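Local coordinates for protein pumilio homolog 23 (Arabidopsis thaliana, PDB 5WZI) that binds RNA through its pumilio repeats and probably regulates the translation and stability of target mRNAs in a sequence-specific way, at residues Thr416-Pro421 with Ser453-Tyr458. Sequence-based numbering, arbitrary orientation.
Sequences TWEWAP and SMKAEY
W419 and Y458 lie face against face in an offset stack, the indole six-membered ring and the phenol ring almost parallel, 2° apart, with centroids separated by 4.0 Å. The two side chains run past each other in opposite directions. As a result, the phenol hydroxyl ends up beside CB of W419, while CB of Y458 sits over the six-membered ring of the indole, 4.0 Å from its centroid, in a CH-pi contact. With CG anti to the backbone N (chi1 -164°), W419 reaches from the loop 416-421 across to the start of helix 456-463. The M454 side chain, bent at chi3 (67°), crosses that of W419 at about a right angle and sets CE 3.6 Å from CZ3 of W419, neither squarely over the face nor at the edge. F404 meets the tryptophan edge-to-face.

The other face of the Y458 ring carries the aliphatic part of K455, the N-cap residue, whose CE lies above the plane toward the rim. The Y458 hydroxyl donates a hydrogen bond of 2.9 Å from OH to OE1 of E418, meeting the carboxylate on its anti side and out of its plane. K455 NZ stands 4.5 Å from the same E418 OE1, too far for a salt bridge. Shortening W419 to an alanine would probably strip one face of Y458 of its stacking partner and leave CE of M454 without its indole contact.

The contact ties the loop between helices 405-410 and 427-436 to the beginning of Pumilio repeat 7, at the surface, its nearest atom about 14 Å from the bound nucleic acid. Its chemistry implies a mainly apolar, aromatic join, supplemented at the hydroxyl end of the phenol by one hydrogen bond to a carboxylate, whose charge the nearby lysine may partly offset.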
ATOM      1  N   THR A 416      20.626  19.028  24.498  1.00 60.57           N
ATOM      2  CA  THR A 416      19.863  18.819  25.724  1.00 62.99           C
ATOM      3  C   THR A 416      18.475  18.248  25.435  1.00 61.35           C
ATOM      4  O   THR A 416      17.539  18.454  26.207  1.00 59.06           O
ATOM      5  CB  THR A 416      19.742  20.116  26.532  1.00 64.42           C
ATOM      6  OG1 THR A 416      18.724  20.955  25.965  1.00 63.96           O
ATOM      7  CG2 THR A 416      21.074  20.871  26.557  1.00 63.08           C
ATOM      8  N   TRP A 417      18.319  17.539  24.319  1.00 60.22           N
ATOM      9  CA  TRP A 417      17.059  16.883  24.007  1.00 48.88           C
ATOM     10  C   TRP A 417      17.079  15.470  24.575  1.00 50.17           C
ATOM     11  O   TRP A 417      18.042  14.722  24.372  1.00 47.53           O
ATOM     12  CB  TRP A 417      16.799  16.835  22.498  1.00 49.61           C
ATOM     13  CG  TRP A 417      15.426  16.283  22.193  1.00 47.79           C
ATOM     14  CD1 TRP A 417      14.278  16.998  22.017  1.00 46.34           C
ATOM     15  CD2 TRP A 417      15.060  14.904  22.065  1.00 41.36           C
ATOM     16  NE1 TRP A 417      13.227  16.156  21.782  1.00 43.70           N
ATOM     17  CE2 TRP A 417      13.677  14.862  21.815  1.00 41.86           C
ATOM     18  CE3 TRP A 417      15.769  13.700  22.146  1.00 41.62           C
ATOM     19  CZ2 TRP A 417      12.984  13.662  21.638  1.00 40.50           C
ATOM     20  CZ3 TRP A 417      15.081  12.506  21.976  1.00 38.41           C
ATOM     21  CH2 TRP A 417      13.703  12.497  21.717  1.00 39.70           C
ATOM     22  N   GLU A 418      16.011  15.102  25.243  1.00 48.58           N
ATOM     23  CA  GLU A 418      15.913  13.819  25.918  1.00 44.63           C
ATOM     24  C   GLU A 418      14.691  13.011  25.519  1.00 43.34           C
ATOM     25  O   GLU A 418      14.806  11.806  25.305  1.00 40.51           O
ATOM     26  CB  GLU A 418      15.875  14.049  27.419  1.00 54.90           C
ATOM     27  CG  GLU A 418      17.086  13.603  28.181  1.00 58.62           C
ATOM     28  CD  GLU A 418      16.793  13.576  29.664  1.00 73.24           C
ATOM     29  OE1 GLU A 418      16.148  12.604  30.121  1.00 71.59           O
ATOM     30  OE2 GLU A 418      17.166  14.544  30.363  1.00 76.48           O
ATOM     31  N   TRP A 419      13.520  13.640  25.445  1.00 45.03           N
ATOM     32  CA  TRP A 419      12.254  12.931  25.293  1.00 39.47           C
ATOM     33  C   TRP A 419      11.231  13.910  24.725  1.00 42.52           C
ATOM     34  O   TRP A 419      11.519  15.091  24.516  1.00 45.24           O
ATOM     35  CB  TRP A 419      11.810  12.342  26.638  1.00 40.29           C
ATOM     36  CG  TRP A 419      10.719  11.269  26.593  1.00 46.60           C
ATOM     37  CD1 TRP A 419       9.427  11.390  27.040  1.00 44.93           C
ATOM     38  CD2 TRP A 419      10.847   9.917  26.114  1.00 43.23           C
ATOM     39  NE1 TRP A 419       8.746  10.206  26.857  1.00 45.48           N
ATOM     40  CE2 TRP A 419       9.594   9.288  26.292  1.00 42.20           C
ATOM     41  CE3 TRP A 419      11.892   9.184  25.543  1.00 40.91           C
ATOM     42  CZ2 TRP A 419       9.362   7.961  25.920  1.00 39.02           C
ATOM     43  CZ3 TRP A 419      11.656   7.867  25.176  1.00 40.98           C
ATOM     44  CH2 TRP A 419      10.401   7.271  25.370  1.00 36.69           C
ATOM     45  N   ALA A 420      10.029  13.405  24.465  1.00 39.83           N
ATOM     46  CA  ALA A 420       8.900  14.233  24.059  1.00 35.22           C
ATOM     47  C   ALA A 420       7.692  13.718  24.821  1.00 46.79           C
ATOM     48  O   ALA A 420       6.914  12.902  24.304  1.00 44.50           O
ATOM     49  CB  ALA A 420       8.675  14.182  22.549  1.00 34.19           C
ATOM     50  N   PRO A 421       7.500  14.177  26.061  1.00 44.92           N
ATOM     51  CA  PRO A 421       6.546  13.511  26.956  1.00 41.94           C
ATOM     52  C   PRO A 421       5.133  13.618  26.417  1.00 45.95           C
ATOM     53  O   PRO A 421       4.708  14.688  25.977  1.00 51.46           O
ATOM     54  CB  PRO A 421       6.703  14.268  28.279  1.00 43.47           C
ATOM     55  CG  PRO A 421       7.989  15.003  28.166  1.00 39.30           C
ATOM     56  CD  PRO A 421       8.160  15.316  26.717  1.00 42.78           C
ATOM     57  N   SER A 453      18.451  -0.085  28.219  1.00 28.39           N
ATOM     58  CA  SER A 453      18.907   0.740  29.322  1.00 30.01           C
ATOM     59  C   SER A 453      18.075   2.001  29.503  1.00 26.49           C
ATOM     60  O   SER A 453      18.386   2.810  30.374  1.00 34.12           O
ATOM     61  CB  SER A 453      20.389   1.065  29.153  1.00 27.47           C
ATOM     62  OG  SER A 453      20.543   2.261  28.467  1.00 35.96           O
ATOM     63  N   MET A 454      17.006   2.165  28.732  1.00 28.41           N
ATOM     64  CA  MET A 454      16.043   3.232  28.972  1.00 27.93           C
ATOM     65  C   MET A 454      15.369   3.050  30.327  1.00 33.84           C
ATOM     66  O   MET A 454      15.053   1.929  30.740  1.00 33.60           O
ATOM     67  CB  MET A 454      14.975   3.242  27.874  1.00 28.02           C
ATOM     68  CG  MET A 454      15.415   3.790  26.522  1.00 30.93           C
ATOM     69  SD  MET A 454      14.192   3.463  25.204  1.00 39.66           S
ATOM     70  CE  MET A 454      12.800   4.457  25.689  1.00 29.82           C
ATOM     71  N   LYS A 455      15.108   4.160  31.008  1.00 35.12           N
ATOM     72  CA  LYS A 455      14.467   4.065  32.308  1.00 36.52           C
ATOM     73  C   LYS A 455      13.016   3.616  32.161  1.00 33.73           C
ATOM     74  O   LYS A 455      12.392   3.798  31.120  1.00 40.82           O
ATOM     75  CB  LYS A 455      14.564   5.397  33.062  1.00 35.83           C
ATOM     76  CG  LYS A 455      13.786   6.554  32.488  1.00 41.57           C
ATOM     77  CD  LYS A 455      14.070   7.779  33.341  1.00 47.75           C
ATOM     78  CE  LYS A 455      13.509   9.049  32.748  1.00 57.75           C
ATOM     79  NZ  LYS A 455      14.147  10.242  33.383  1.00 65.45           N
ATOM     80  N   ALA A 456      12.489   3.023  33.242  1.00 32.62           N
ATOM     81  CA  ALA A 456      11.181   2.370  33.222  1.00 30.46           C
ATOM     82  C   ALA A 456      10.067   3.300  32.743  1.00 37.39           C
ATOM     83  O   ALA A 456       9.136   2.853  32.058  1.00 37.04           O
ATOM     84  CB  ALA A 456      10.855   1.821  34.611  1.00 19.54           C
ATOM     85  N   GLU A 457      10.121   4.587  33.107  1.00 41.91           N
ATOM     86  CA  GLU A 457       9.088   5.515  32.652  1.00 39.78           C
ATOM     87  C   GLU A 457       9.073   5.625  31.132  1.00 43.04           C
ATOM     88  O   GLU A 457       8.002   5.725  30.523  1.00 41.17           O
ATOM     89  CB  GLU A 457       9.298   6.892  33.274  1.00 43.96           C
ATOM     90  CG  GLU A 457       9.885   6.862  34.675  1.00 58.96           C
ATOM     91  CD  GLU A 457      10.285   8.251  35.170  1.00 69.66           C
ATOM     92  OE1 GLU A 457       9.692   9.254  34.691  1.00 68.74           O
ATOM     93  OE2 GLU A 457      11.196   8.333  36.031  1.00 59.50           O
ATOM     94  N   TYR A 458      10.258   5.614  30.503  1.00 38.25           N
ATOM     95  CA  TYR A 458      10.341   5.707  29.047  1.00 34.77           C
ATOM     96  C   TYR A 458       9.953   4.394  28.365  1.00 39.67           C
ATOM     97  O   TYR A 458       9.381   4.408  27.270  1.00 36.62           O
ATOM     98  CB  TYR A 458      11.753   6.091  28.621  1.00 40.01           C
ATOM     99  CG  TYR A 458      12.216   7.494  28.940  1.00 46.80           C
ATOM    100  CD1 TYR A 458      11.352   8.451  29.482  1.00 48.58           C
ATOM    101  CD2 TYR A 458      13.529   7.863  28.689  1.00 44.05           C
ATOM    102  CE1 TYR A 458      11.793   9.724  29.771  1.00 41.05           C
ATOM    103  CE2 TYR A 458      13.976   9.125  28.969  1.00 49.60           C
ATOM    104  CZ  TYR A 458      13.113  10.057  29.511  1.00 53.53           C
ATOM    105  OH  TYR A 458      13.605  11.325  29.785  1.00 62.68           O
TER